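Local coordinates for protein myosin-I heavy chain (Dictyostelium discoideum, PDB 5EJY) that moves on actin as an ATP-driven class VII motor in early phagocytosis and adhesion, this piece being its first MyTH4-FERM tail unit, at residues A[65-70]-A[110-115]; A[74-77]-A[82-85]; A[136-141]-A[172-177]; A[199-204]-A[266-271]. All coordinates share one frame; numbering follows the deposited sequence.

Contact 1 of 4, residues A[65-70]-A[110-115]; sequences KVLHYM and IKQSTS
In the all-helical MyTH4 domain, Gln112 of helix 102-112 reaches across to Val66, Leu67 and Met70 on the last turns of helix 53-70. The CA atoms of Val66 and Gln112 stand 8.7 Å apart, and side chains alone make the junction. The Gln112 side chain starts with CG beside the backbone N and then bends at its second torsion (chi2 -61°), which swings the amide over toward helix 53-70. There Gln112 NE2 comes to 3.4 Å from the methyl Leu67 CD2, the two side chains crossing at about a right angle. Met70, bent at chi3, slants across the glutamine and brings its SD 3.8 Å from Gln112 NE2 and 4.0 Å from Gln112 CB. Val66 CG1 meets the aliphatic part of the side chain, 4.2 Å from Gln112 CG. None of these is a hydrogen bond; the buried NE2 is instead satisfied by the backbone O of Gln39. After Gln112 the chain turns over Ile110 O, which Thr114 OG1 (2.9 Å) and Ser113 N approach from opposite faces of its plane. Tyr38 and Val125 also touch Met70. The Gln112 side chain, tied to Gln39 of a loop, thus packs between two helices of the MyTH4 helical bundle.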
loop_
_atom_site.group_PDB
_atom_site.type_symbol
_atom_site.label_atom_id
_atom_site.label_comp_id
_atom_site.label_asym_id
_atom_site.label_seq_id
_atom_site.Cartn_x
_atom_site.Cartn_y
_atom_site.Cartn_z
ATOM N N LYS A 65 0.294 -6.646 -29.895
ATOM C CA LYS A 65 1.056 -5.966 -28.844
ATOM C C LYS A 65 2.252 -6.798 -28.371
ATOM O O LYS A 65 3.328 -6.257 -28.101
ATOM C CB LYS A 65 0.172 -5.604 -27.642
ATOM C CG LYS A 65 -1.051 -4.764 -27.960
ATOM C CD LYS A 65 -0.703 -3.427 -28.588
ATOM C CE LYS A 65 -1.963 -2.570 -28.726
ATOM N NZ LYS A 65 -1.772 -1.411 -29.638
ATOM N N VAL A 66 2.054 -8.109 -28.254
ATOM C CA VAL A 66 3.150 -9.025 -27.942
ATOM C C VAL A 66 4.268 -8.897 -28.984
ATOM O O VAL A 66 5.432 -8.678 -28.647
ATOM C CB VAL A 66 2.662 -10.496 -27.879
ATOM C CG1 VAL A 66 3.846 -11.463 -27.729
ATOM C CG2 VAL A 66 1.649 -10.691 -26.735
ATOM N N LEU A 67 3.909 -9.025 -30.255
ATOM C CA LEU A 67 4.888 -8.875 -31.326
ATOM C C LEU A 67 5.600 -7.534 -31.224
ATOM O O LEU A 67 6.823 -7.454 -31.374
ATOM C CB LEU A 67 4.210 -8.999 -32.689
ATOM C CG LEU A 67 3.712 -10.401 -33.036
ATOM C CD1 LEU A 67 2.962 -10.400 -34.361
ATOM C CD2 LEU A 67 4.875 -11.361 -33.066
ATOM N N HIS A 68 4.827 -6.478 -30.975
ATOM C CA HIS A 68 5.403 -5.141 -30.861
ATOM C C HIS A 68 6.442 -5.044 -29.745
ATOM O O HIS A 68 7.496 -4.433 -29.927
ATOM C CB HIS A 68 4.312 -4.098 -30.648
ATOM C CG HIS A 68 4.801 -2.691 -30.747
ATOM N ND1 HIS A 68 5.272 -1.989 -29.657
ATOM C CD2 HIS A 68 4.908 -1.857 -31.806
ATOM C CE1 HIS A 68 5.638 -0.780 -30.041
ATOM N NE2 HIS A 68 5.432 -0.676 -31.342
ATOM N N TYR A 69 6.147 -5.627 -28.585
ATOM C CA TYR A 69 7.088 -5.577 -27.465
ATOM C C TYR A 69 8.318 -6.418 -27.771
ATOM O O TYR A 69 9.445 -6.017 -27.481
ATOM C CB TYR A 69 6.446 -6.047 -26.154
ATOM C CG TYR A 69 7.401 -6.013 -24.978
ATOM C CD1 TYR A 69 8.112 -7.144 -24.601
ATOM C CD2 TYR A 69 7.591 -4.850 -24.249
ATOM C CE1 TYR A 69 8.997 -7.115 -23.523
ATOM C CE2 TYR A 69 8.471 -4.809 -23.178
ATOM C CZ TYR A 69 9.165 -5.935 -22.817
ATOM O OH TYR A 69 10.035 -5.886 -21.752
ATOM N N MET A 70 8.095 -7.591 -28.355
ATOM C CA MET A 70 9.189 -8.489 -28.703
ATOM C C MET A 70 10.174 -7.839 -29.671
ATOM O O MET A 70 11.378 -8.044 -29.568
ATOM C CB MET A 70 8.646 -9.773 -29.321
ATOM C CG MET A 70 7.946 -10.667 -28.334
ATOM S SD MET A 70 7.230 -12.095 -29.131
ATOM C CE MET A 70 8.677 -12.793 -29.947
ATOM N N ILE A 110 3.333 -18.637 -24.128
ATOM C CA ILE A 110 3.899 -19.982 -24.252
ATOM C C ILE A 110 4.282 -20.220 -25.704
ATOM O O ILE A 110 5.413 -20.614 -26.008
ATOM C CB ILE A 110 2.898 -21.050 -23.804
ATOM C CG1 ILE A 110 2.615 -20.901 -22.308
ATOM C CG2 ILE A 110 3.428 -22.466 -24.123
ATOM C CD1 ILE A 110 1.373 -21.622 -21.838
ATOM N N LYS A 111 3.334 -19.951 -26.596
ATOM C CA LYS A 111 3.537 -20.094 -28.039
ATOM C C LYS A 111 4.768 -19.336 -28.542
ATOM O O LYS A 111 5.628 -19.909 -29.223
ATOM C CB LYS A 111 2.275 -19.632 -28.792
ATOM C CG LYS A 111 2.479 -19.320 -30.269
ATOM C CD LYS A 111 1.187 -18.775 -30.909
ATOM C CE LYS A 111 1.456 -18.245 -32.312
ATOM N NZ LYS A 111 1.853 -19.364 -33.233
ATOM N N GLN A 112 4.856 -18.050 -28.215
ATOM C CA GLN A 112 5.930 -17.223 -28.753
ATOM C C GLN A 112 7.293 -17.541 -28.147
ATOM O O GLN A 112 8.319 -17.085 -28.655
ATOM C CB GLN A 112 5.626 -15.732 -28.583
ATOM C CG GLN A 112 4.513 -15.215 -29.497
ATOM C CD GLN A 112 4.844 -15.380 -30.979
ATOM O OE1 GLN A 112 4.585 -16.424 -31.571
ATOM N NE2 GLN A 112 5.410 -14.343 -31.576
ATOM N N SER A 113 7.303 -18.294 -27.052
ATOM C CA SER A 113 8.567 -18.705 -26.451
ATOM C C SER A 113 8.901 -20.159 -26.815
ATOM O O SER A 113 9.842 -20.738 -26.273
ATOM C CB SER A 113 8.543 -18.522 -24.928
ATOM O OG SER A 113 7.578 -19.373 -24.327
ATOM N N THR A 114 8.114 -20.746 -27.716
ATOM C CA THR A 114 8.335 -22.124 -28.161
ATOM C C THR A 114 9.026 -22.131 -29.519
ATOM O O THR A 114 8.530 -21.531 -30.468
ATOM C CB THR A 114 7.015 -22.903 -28.257
ATOM O OG1 THR A 114 6.482 -23.093 -26.942
ATOM C CG2 THR A 114 7.234 -24.280 -28.917
ATOM N N SER A 115 10.179 -22.797 -29.599
ATOM C CA SER A 115 10.968 -22.835 -30.830
ATOM C C SER A 115 11.233 -21.452 -31.364
ATOM O O SER A 115 11.110 -21.214 -32.561
ATOM C CB SER A 115 10.267 -23.656 -31.903
ATOM O OG SER A 115 10.246 -25.016 -31.526
#

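Contact 2 of 4, residues A[74-77]-A[82-85]; sequences PLVS and ADFY
Ser77 and Phe84 bring their CA atoms within 5.1 Å of each other, because only four residues separate the two segments and the chain folds back sharply from the short helix 76-79 into helix 81-97. No hydrogen bond joins the segments; the Phe84 ring does the work. With CG anti to the backbone N (chi1 -178°), the ring extends under Ser77, whose CB sits 3.4 Å above the ring centroid and only 6° off the normal, a CH-pi contact over the face. Ser77 CA is just as near, 3.4 Å from Phe84 CG, so backbone and side chain of the serine press on the same ring. The Ser77 hydroxyl turns back along its own segment to Pro74 O, at a distance modelled doubtfully short. Val76 CB stands oblique to the ring, while its CG1 lies 4.1 Å from Phe84 CB and 3.6 Å from Asp83 OD2. Within helix 81-97, Phe84 CD2 rests 3.5 Å above the centre of the Tyr85 ring, and Arg124 of helix 119-133 also touches Phe84. An alanine here would lack the ring, which would probably leave a gap under Ser77 CA and CB and strip one face of the Tyr85 ring of its neighbour. Tyr85 goes on to helix 189-196. Such a short helix-to-helix junction, closed by an aromatic ring under the preceding short helix, joins successive helices in this all-helical MyTH4 domain.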
loop_
_atom_site.group_PDB
_atom_site.type_symbol
_atom_site.label_atom_id
_atom_site.label_comp_id
_atom_site.label_asym_id
_atom_site.label_seq_id
_atom_site.Cartn_x
_atom_site.Cartn_y
_atom_site.Cartn_z
ATOM N N PRO A 74 15.623 -1.820 -27.590
ATOM C CA PRO A 74 16.052 -1.658 -26.197
ATOM C C PRO A 74 16.285 -0.194 -25.814
ATOM O O PRO A 74 16.296 0.136 -24.629
ATOM C CB PRO A 74 17.376 -2.422 -26.157
ATOM C CG PRO A 74 17.234 -3.465 -27.214
ATOM C CD PRO A 74 16.429 -2.828 -28.305
ATOM N N LEU A 75 16.470 0.672 -26.806
ATOM C CA LEU A 75 16.735 2.085 -26.549
ATOM C C LEU A 75 15.489 2.828 -26.074
ATOM O O LEU A 75 15.578 3.780 -25.296
ATOM N N VAL A 76 14.324 2.394 -26.542
ATOM C CA VAL A 76 13.078 3.049 -26.162
ATOM C C VAL A 76 12.844 2.921 -24.659
ATOM O O VAL A 76 12.351 3.847 -24.016
ATOM C CB VAL A 76 11.875 2.469 -26.927
ATOM C CG1 VAL A 76 10.659 3.381 -26.773
ATOM C CG2 VAL A 76 12.225 2.285 -28.395
ATOM N N SER A 77 13.215 1.771 -24.105
ATOM C CA SER A 77 13.010 1.499 -22.688
ATOM C C SER A 77 13.678 2.553 -21.813
ATOM O O SER A 77 13.204 2.854 -20.717
ATOM C CB SER A 77 13.535 0.109 -22.329
ATOM O OG SER A 77 14.928 0.010 -22.576
ATOM N N ALA A 82 7.467 5.098 -20.894
ATOM C CA ALA A 82 6.020 5.075 -21.055
ATOM C C ALA A 82 5.630 4.450 -22.390
ATOM O O ALA A 82 4.694 3.653 -22.468
ATOM C CB ALA A 82 5.455 6.473 -20.933
ATOM N N ASP A 83 6.349 4.818 -23.444
ATOM C CA ASP A 83 6.104 4.263 -24.767
ATOM C C ASP A 83 6.515 2.789 -24.817
ATOM O O ASP A 83 5.776 1.937 -25.316
ATOM C CB ASP A 83 6.868 5.070 -25.820
ATOM C CG ASP A 83 6.606 4.582 -27.230
ATOM O OD1 ASP A 83 5.454 4.202 -27.525
ATOM O OD2 ASP A 83 7.555 4.571 -28.041
ATOM N N PHE A 84 7.696 2.495 -24.287
ATOM C CA PHE A 84 8.218 1.135 -24.264
ATOM C C PHE A 84 7.261 0.136 -23.609
ATOM O O PHE A 84 7.137 -1.004 -24.049
ATOM C CB PHE A 84 9.553 1.108 -23.527
ATOM C CG PHE A 84 10.195 -0.246 -23.485
ATOM C CD1 PHE A 84 10.808 -0.769 -24.612
ATOM C CD2 PHE A 84 10.193 -0.994 -22.319
ATOM C CE1 PHE A 84 11.402 -2.012 -24.586
ATOM C CE2 PHE A 84 10.789 -2.245 -22.278
ATOM C CZ PHE A 84 11.398 -2.756 -23.417
ATOM N N TYR A 85 6.592 0.564 -22.549
ATOM C CA TYR A 85 5.713 -0.329 -21.800
ATOM C C TYR A 85 4.250 -0.270 -22.213
ATOM O O TYR A 85 3.442 -1.072 -21.742
ATOM C CB TYR A 85 5.855 -0.085 -20.295
ATOM C CG TYR A 85 7.164 -0.599 -19.769
ATOM C CD1 TYR A 85 7.414 -1.961 -19.707
ATOM C CD2 TYR A 85 8.166 0.273 -19.360
ATOM C CE1 TYR A 85 8.624 -2.448 -19.244
ATOM C CE2 TYR A 85 9.375 -0.200 -18.891
ATOM C CZ TYR A 85 9.598 -1.558 -18.834
ATOM O OH TYR A 85 10.791 -2.035 -18.362
#

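Contact 3 of 4, residues A[136-141]-A[172-177]; sequences FPPTRK and FILQRF
Pro137 and Pro138, in the loop between helices 119-133 and 143-155 of the MyTH4 helical bundle, pack against Leu174 of helix 161-180. The closest pair of CA atoms, those of Pro137 and Leu174, is 6.7 Å apart.

The apolar contact is carried by a single methyl. The Leu174 side chain projects with CG beside the backbone N (chi1 -73°); with CD1 extended from CA (chi2 -178°), the other methyl, CD2, is left to face the link between the two prolines. Leu174 CD2 lies 4.2 Å from Pro137 CB and 4.3 Å from Pro138 CD, so the methyl bears on one ring at its root and on the other at the carbon bonded to N. Phe146 of helix 143-155 touches both Pro138 and Leu174 and closes the cluster, while Cys133 backs Leu174 from helix 119-133.

Hydrogen bonds hold each side separately, for none crosses the contact. Thr139 OG1 accepts from Lys141 N (3.3 Å, 149° at the hydrogen), an ST turn near the end of the loop, and Asp103 OD2 is a second partner of the same hydroxyl. Phe136 O is bonded to Tyr106 OH, tying the start of the loop to helix 102-112.

Charge appears on another side of helix 161-180, where Arg176 makes salt bridges with Asp218 and Glu225, residues of the neighbouring ubiquitin-like FERM lobe. Along the way to that guanidinium, Arg176 CG lies 3.7 Å above one face of the Phe172 ring, offset toward its rim.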
loop_
_atom_site.group_PDB
_atom_site.type_symbol
_atom_site.label_atom_id
_atom_site.label_comp_id
_atom_site.label_asym_id
_atom_site.label_seq_id
_atom_site.Cartn_x
_atom_site.Cartn_y
_atom_site.Cartn_z
ATOM N N PHE A 136 -1.620 -11.332 -12.824
ATOM C CA PHE A 136 -2.724 -12.272 -12.608
ATOM C C PHE A 136 -2.275 -13.672 -13.037
ATOM O O PHE A 136 -1.399 -13.814 -13.900
ATOM C CB PHE A 136 -3.984 -11.875 -13.416
ATOM C CG PHE A 136 -3.710 -11.643 -14.869
ATOM C CD1 PHE A 136 -3.589 -12.716 -15.750
ATOM C CD2 PHE A 136 -3.512 -10.355 -15.352
ATOM C CE1 PHE A 136 -3.290 -12.508 -17.088
ATOM C CE2 PHE A 136 -3.219 -10.135 -16.692
ATOM C CZ PHE A 136 -3.104 -11.219 -17.561
ATOM N N PRO A 137 -2.869 -14.703 -12.436
ATOM C CA PRO A 137 -2.454 -16.055 -12.792
ATOM C C PRO A 137 -3.310 -16.631 -13.916
ATOM O O PRO A 137 -4.363 -16.085 -14.258
ATOM C CB PRO A 137 -2.679 -16.824 -11.494
ATOM C CG PRO A 137 -3.928 -16.162 -10.924
ATOM C CD PRO A 137 -3.853 -14.700 -11.335
ATOM N N PRO A 138 -2.842 -17.736 -14.524
ATOM C CA PRO A 138 -3.720 -18.478 -15.430
ATOM C C PRO A 138 -4.908 -18.982 -14.628
ATOM O O PRO A 138 -4.795 -19.111 -13.409
ATOM C CB PRO A 138 -2.848 -19.679 -15.866
ATOM C CG PRO A 138 -1.406 -19.244 -15.583
ATOM C CD PRO A 138 -1.522 -18.366 -14.354
ATOM N N THR A 139 -6.022 -19.278 -15.286
ATOM C CA THR A 139 -7.154 -19.872 -14.597
ATOM C C THR A 139 -6.815 -21.312 -14.222
ATOM O O THR A 139 -5.820 -21.860 -14.682
ATOM C CB THR A 139 -8.451 -19.854 -15.440
ATOM O OG1 THR A 139 -8.426 -20.917 -16.399
ATOM C CG2 THR A 139 -8.643 -18.515 -16.153
ATOM N N ARG A 140 -7.657 -21.919 -13.392
ATOM C CA ARG A 140 -7.434 -23.278 -12.917
ATOM C C ARG A 140 -7.344 -24.287 -14.060
ATOM O O ARG A 140 -6.775 -25.362 -13.893
ATOM C CB ARG A 140 -8.555 -23.696 -11.965
ATOM C CG ARG A 140 -9.915 -23.719 -12.617
ATOM N N LYS A 141 -7.901 -23.937 -15.214
ATOM C CA LYS A 141 -7.904 -24.841 -16.364
ATOM C C LYS A 141 -6.549 -24.916 -17.059
ATOM O O LYS A 141 -6.255 -25.882 -17.767
ATOM C CB LYS A 141 -8.975 -24.415 -17.377
ATOM C CG LYS A 141 -10.388 -24.400 -16.815
ATOM C CD LYS A 141 -10.645 -25.618 -15.946
ATOM N N PHE A 172 8.169 -18.093 -8.893
ATOM C CA PHE A 172 8.122 -17.623 -7.510
ATOM C C PHE A 172 7.010 -16.569 -7.311
ATOM O O PHE A 172 6.274 -16.619 -6.331
ATOM C CB PHE A 172 9.481 -17.057 -7.099
ATOM C CG PHE A 172 9.552 -16.646 -5.648
ATOM C CD1 PHE A 172 9.385 -17.581 -4.636
ATOM C CD2 PHE A 172 9.778 -15.324 -5.299
ATOM C CE1 PHE A 172 9.442 -17.201 -3.297
ATOM C CE2 PHE A 172 9.835 -14.935 -3.955
ATOM C CZ PHE A 172 9.669 -15.874 -2.958
ATOM N N ILE A 173 6.867 -15.633 -8.233
ATOM C CA ILE A 173 5.808 -14.610 -8.015
ATOM C C ILE A 173 4.406 -15.248 -8.090
ATOM O O ILE A 173 3.473 -14.819 -7.411
ATOM C CB ILE A 173 5.980 -13.353 -8.920
ATOM C CG1 ILE A 173 5.304 -12.117 -8.280
ATOM C CG2 ILE A 173 5.444 -13.584 -10.332
ATOM C CD1 ILE A 173 5.996 -11.643 -7.021
ATOM N N LEU A 174 4.248 -16.312 -8.875
ATOM C CA LEU A 174 2.950 -16.996 -8.874
ATOM C C LEU A 174 2.688 -17.603 -7.503
ATOM O O LEU A 174 1.566 -17.557 -7.019
ATOM C CB LEU A 174 2.862 -18.100 -9.936
ATOM C CG LEU A 174 2.728 -17.764 -11.421
ATOM C CD1 LEU A 174 2.604 -19.082 -12.209
ATOM C CD2 LEU A 174 1.530 -16.873 -11.692
ATOM N N GLN A 175 3.723 -18.187 -6.891
ATOM C CA GLN A 175 3.591 -18.726 -5.532
ATOM C C GLN A 175 3.257 -17.622 -4.510
ATOM O O GLN A 175 2.411 -17.803 -3.639
ATOM C CB GLN A 175 4.883 -19.404 -5.099
ATOM C CG GLN A 175 5.233 -20.690 -5.829
ATOM C CD GLN A 175 6.622 -21.141 -5.469
ATOM O OE1 GLN A 175 7.610 -20.531 -5.882
ATOM N NE2 GLN A 175 6.712 -22.192 -4.660
ATOM N N ARG A 176 3.953 -16.496 -4.604
ATOM C CA ARG A 176 3.697 -15.365 -3.706
ATOM C C ARG A 176 2.241 -14.869 -3.796
ATOM O O ARG A 176 1.606 -14.529 -2.787
ATOM C CB ARG A 176 4.674 -14.227 -4.035
ATOM C CG ARG A 176 6.154 -14.557 -3.748
ATOM C CD ARG A 176 6.558 -14.181 -2.322
ATOM N NE ARG A 176 6.345 -12.757 -2.095
ATOM C CZ ARG A 176 5.850 -12.225 -0.977
ATOM N NH1 ARG A 176 5.539 -12.991 0.065
ATOM N NH2 ARG A 176 5.661 -10.913 -0.905
ATOM N N PHE A 177 1.708 -14.793 -5.008
ATOM C CA PHE A 177 0.326 -14.332 -5.166
ATOM C C PHE A 177 -0.678 -15.404 -4.725
ATOM O O PHE A 177 -1.778 -15.087 -4.290
ATOM C CB PHE A 177 0.040 -13.853 -6.596
ATOM C CG PHE A 177 0.425 -12.419 -6.843
ATOM C CD1 PHE A 177 -0.217 -11.398 -6.164
ATOM C CD2 PHE A 177 1.439 -12.092 -7.749
ATOM C CE1 PHE A 177 0.134 -10.068 -6.366
ATOM C CE2 PHE A 177 1.785 -10.768 -7.959
ATOM C CZ PHE A 177 1.122 -9.749 -7.268
#

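Contact 4 of 4, residues A[199-204]-A[266-271]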
loop_
_atom_site.group_PDB
_atom_site.type_symbol
_atom_site.label_atom_id
_atom_site.label_comp_id
_atom_site.label_asym_id
_atom_site.label_seq_id
_atom_site.Cartn_x
_atom_site.Cartn_y
_atom_site.Cartn_z
ATOM N N ARG A 199 14.585 -7.888 -10.421
ATOM C CA ARG A 199 15.003 -7.360 -9.128
ATOM C C ARG A 199 13.792 -6.877 -8.322
ATOM O O ARG A 199 12.705 -6.768 -8.864
ATOM C CB ARG A 199 16.004 -6.231 -9.311
ATOM C CG ARG A 199 15.435 -5.010 -9.993
ATOM C CD ARG A 199 16.421 -3.854 -9.925
ATOM N NE ARG A 199 15.763 -2.574 -10.180
ATOM C CZ ARG A 199 15.748 -1.974 -11.365
ATOM N NH1 ARG A 199 16.366 -2.541 -12.392
ATOM N NH2 ARG A 199 15.123 -0.814 -11.522
ATOM N N PRO A 200 13.987 -6.610 -7.023
ATOM C CA PRO A 200 12.933 -6.068 -6.154
ATOM C C PRO A 200 12.570 -4.638 -6.517
ATOM O O PRO A 200 13.365 -3.944 -7.152
ATOM C CB PRO A 200 13.579 -6.087 -4.762
ATOM C CG PRO A 200 14.727 -7.057 -4.872
ATOM C CD PRO A 200 15.219 -6.912 -6.273
ATOM N N ILE A 201 11.369 -4.205 -6.137
ATOM C CA ILE A 201 11.005 -2.807 -6.245
ATOM C C ILE A 201 11.504 -2.153 -4.962
ATOM O O ILE A 201 11.291 -2.693 -3.878
ATOM C CB ILE A 201 9.464 -2.618 -6.353
ATOM C CG1 ILE A 201 8.938 -3.193 -7.672
ATOM C CG2 ILE A 201 9.103 -1.151 -6.281
ATOM C CD1 ILE A 201 8.778 -4.706 -7.677
ATOM N N PHE A 202 12.197 -1.024 -5.085
ATOM C CA PHE A 202 12.626 -0.268 -3.911
ATOM C C PHE A 202 11.608 0.829 -3.587
ATOM O O PHE A 202 11.279 1.651 -4.447
ATOM C CB PHE A 202 14.019 0.349 -4.131
ATOM C CG PHE A 202 14.560 1.048 -2.915
ATOM C CD1 PHE A 202 14.924 0.322 -1.792
ATOM C CD2 PHE A 202 14.687 2.431 -2.891
ATOM C CE1 PHE A 202 15.420 0.961 -0.664
ATOM C CE2 PHE A 202 15.180 3.073 -1.773
ATOM C CZ PHE A 202 15.542 2.340 -0.658
ATOM N N VAL A 203 11.071 0.818 -2.370
ATOM C CA VAL A 203 10.162 1.882 -1.946
ATOM C C VAL A 203 10.714 2.593 -0.730
ATOM O O VAL A 203 11.388 1.991 0.096
ATOM C CB VAL A 203 8.724 1.384 -1.620
ATOM C CG1 VAL A 203 8.060 0.823 -2.861
ATOM C CG2 VAL A 203 8.737 0.351 -0.494
ATOM N N ARG A 204 10.412 3.882 -0.631
ATOM C CA ARG A 204 10.829 4.685 0.497
ATOM C C ARG A 204 9.648 4.924 1.415
ATOM O O ARG A 204 8.580 5.347 0.966
ATOM C CB ARG A 204 11.377 6.015 -0.011
ATOM C CG ARG A 204 12.650 5.863 -0.849
ATOM C CD ARG A 204 12.763 6.999 -1.883
ATOM N NE ARG A 204 13.803 6.739 -2.878
ATOM C CZ ARG A 204 15.092 6.990 -2.680
ATOM N NH1 ARG A 204 15.491 7.500 -1.524
ATOM N NH2 ARG A 204 15.980 6.731 -3.632
ATOM N N ASP A 266 0.320 -1.885 -5.734
ATOM C CA ASP A 266 -0.936 -1.313 -6.234
ATOM C C ASP A 266 -1.027 0.184 -5.889
ATOM O O ASP A 266 -1.600 0.980 -6.640
ATOM C CB ASP A 266 -2.159 -2.055 -5.663
ATOM C CG ASP A 266 -2.436 -3.381 -6.377
ATOM O OD1 ASP A 266 -1.906 -3.590 -7.487
ATOM O OD2 ASP A 266 -3.200 -4.208 -5.825
ATOM N N VAL A 267 -0.462 0.575 -4.755
ATOM C CA VAL A 267 -0.461 1.997 -4.394
ATOM C C VAL A 267 0.409 2.775 -5.383
ATOM O O VAL A 267 0.010 3.833 -5.864
ATOM C CB VAL A 267 0.012 2.224 -2.933
ATOM C CG1 VAL A 267 0.059 3.720 -2.599
ATOM C CG2 VAL A 267 -0.921 1.505 -1.965
ATOM N N LEU A 268 1.583 2.232 -5.717
ATOM C CA LEU A 268 2.437 2.852 -6.738
ATOM C C LEU A 268 1.706 3.060 -8.080
ATOM O O LEU A 268 1.886 4.086 -8.745
ATOM C CB LEU A 268 3.703 2.025 -6.965
ATOM C CG LEU A 268 4.683 1.872 -5.794
ATOM C CD1 LEU A 268 5.871 0.980 -6.209
ATOM C CD2 LEU A 268 5.174 3.235 -5.301
ATOM N N SER A 269 0.898 2.082 -8.481
ATOM C CA SER A 269 0.074 2.222 -9.682
ATOM C C SER A 269 -0.881 3.405 -9.569
ATOM O O SER A 269 -1.066 4.161 -10.523
ATOM C CB SER A 269 -0.731 0.941 -9.928
ATOM O OG SER A 269 0.141 -0.172 -10.042
ATOM N N LYS A 270 -1.499 3.555 -8.404
ATOM C CA LYS A 270 -2.437 4.670 -8.182
ATOM C C LYS A 270 -1.745 6.020 -8.277
ATOM O O LYS A 270 -2.317 6.998 -8.782
ATOM C CB LYS A 270 -3.126 4.548 -6.826
ATOM C CG LYS A 270 -4.056 3.373 -6.701
ATOM C CD LYS A 270 -5.206 3.673 -5.753
ATOM C CE LYS A 270 -4.741 4.423 -4.516
ATOM N NZ LYS A 270 -5.823 4.494 -3.479
ATOM N N VAL A 271 -0.518 6.072 -7.773
ATOM C CA VAL A 271 0.302 7.272 -7.832
ATOM C C VAL A 271 0.573 7.663 -9.271
ATOM O O VAL A 271 0.413 8.826 -9.655
ATOM C CB VAL A 271 1.629 7.088 -7.069
ATOM C CG1 VAL A 271 2.576 8.279 -7.316
ATOM C CG2 VAL A 271 1.353 6.919 -5.588
#
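No flat group of the two segments takes part where Ile201 and Val203 meet Leu268; those of strand 201-207 gather on its other face. There Phe202, whose CB points away from helix 264-277, sets its CE2 4.0 Å above one face of the Arg204 guanidinium, over the centre of that group. The Phe202 ring also meets the ring of His216 on the neighbouring strand 212-217, the planes turned by about 45°.

On the inner face the CB atoms of Ile201 and Val203 both point toward the helix, and one methyl of Leu268 receives them. Leu268 CD1 lies 3.9 Å from Ile201 CG2 and 4.0 Å from Val203 CG1, so it bridges two residues that are neighbours along the same side of the strand. The isoleucine and leucine side chains run past each other in opposite directions, whereas the valine meets the leucine at a slant. A chi1 of -67°, with CG2 anti to the backbone N, turns the CG2 methyl of Ile201 to Leu268 CD1.

This is helix-on-sheet packing in the ubiquitin-like F1 lobe of the FERM domain, a mixed sheet with strand order 2-1-5-3-4 in which 201-207 runs parallel to 285-291. Phe287 on that latter strand also touches Leu268.

Polar residues of the helix look elsewhere: Asp266 forms a salt bridge with Arg183, and Ser269 OG bonds to Val186 O, both partners lying in the connection between helices 161-180 and 189-196.

Contacts 1, 2 and 3 all belong to the MyTH4 domain, and contact 4 to the adjoining ubiquitin-like FERM lobe. Contact 2 falls within the chain span bracketed by contact 1; their centres are 17 Å apart, and the two touch directly, Tyr69 CE2 to Phe84 CE2 at 3.6 Å. Contact 3 follows along the chain without touching either, its centre about 20 Å from that of contact 1 and 26 Å from that of contact 2. Contact 4 comes within about 7 Å of contact 3 and 8 Å of contact 2, nearest atoms. Bound polyethylene glycol, probably from crystallisation, is hydrogen-bonded to Lys65 NZ and lies about 6 Å from the Asp83 side chain.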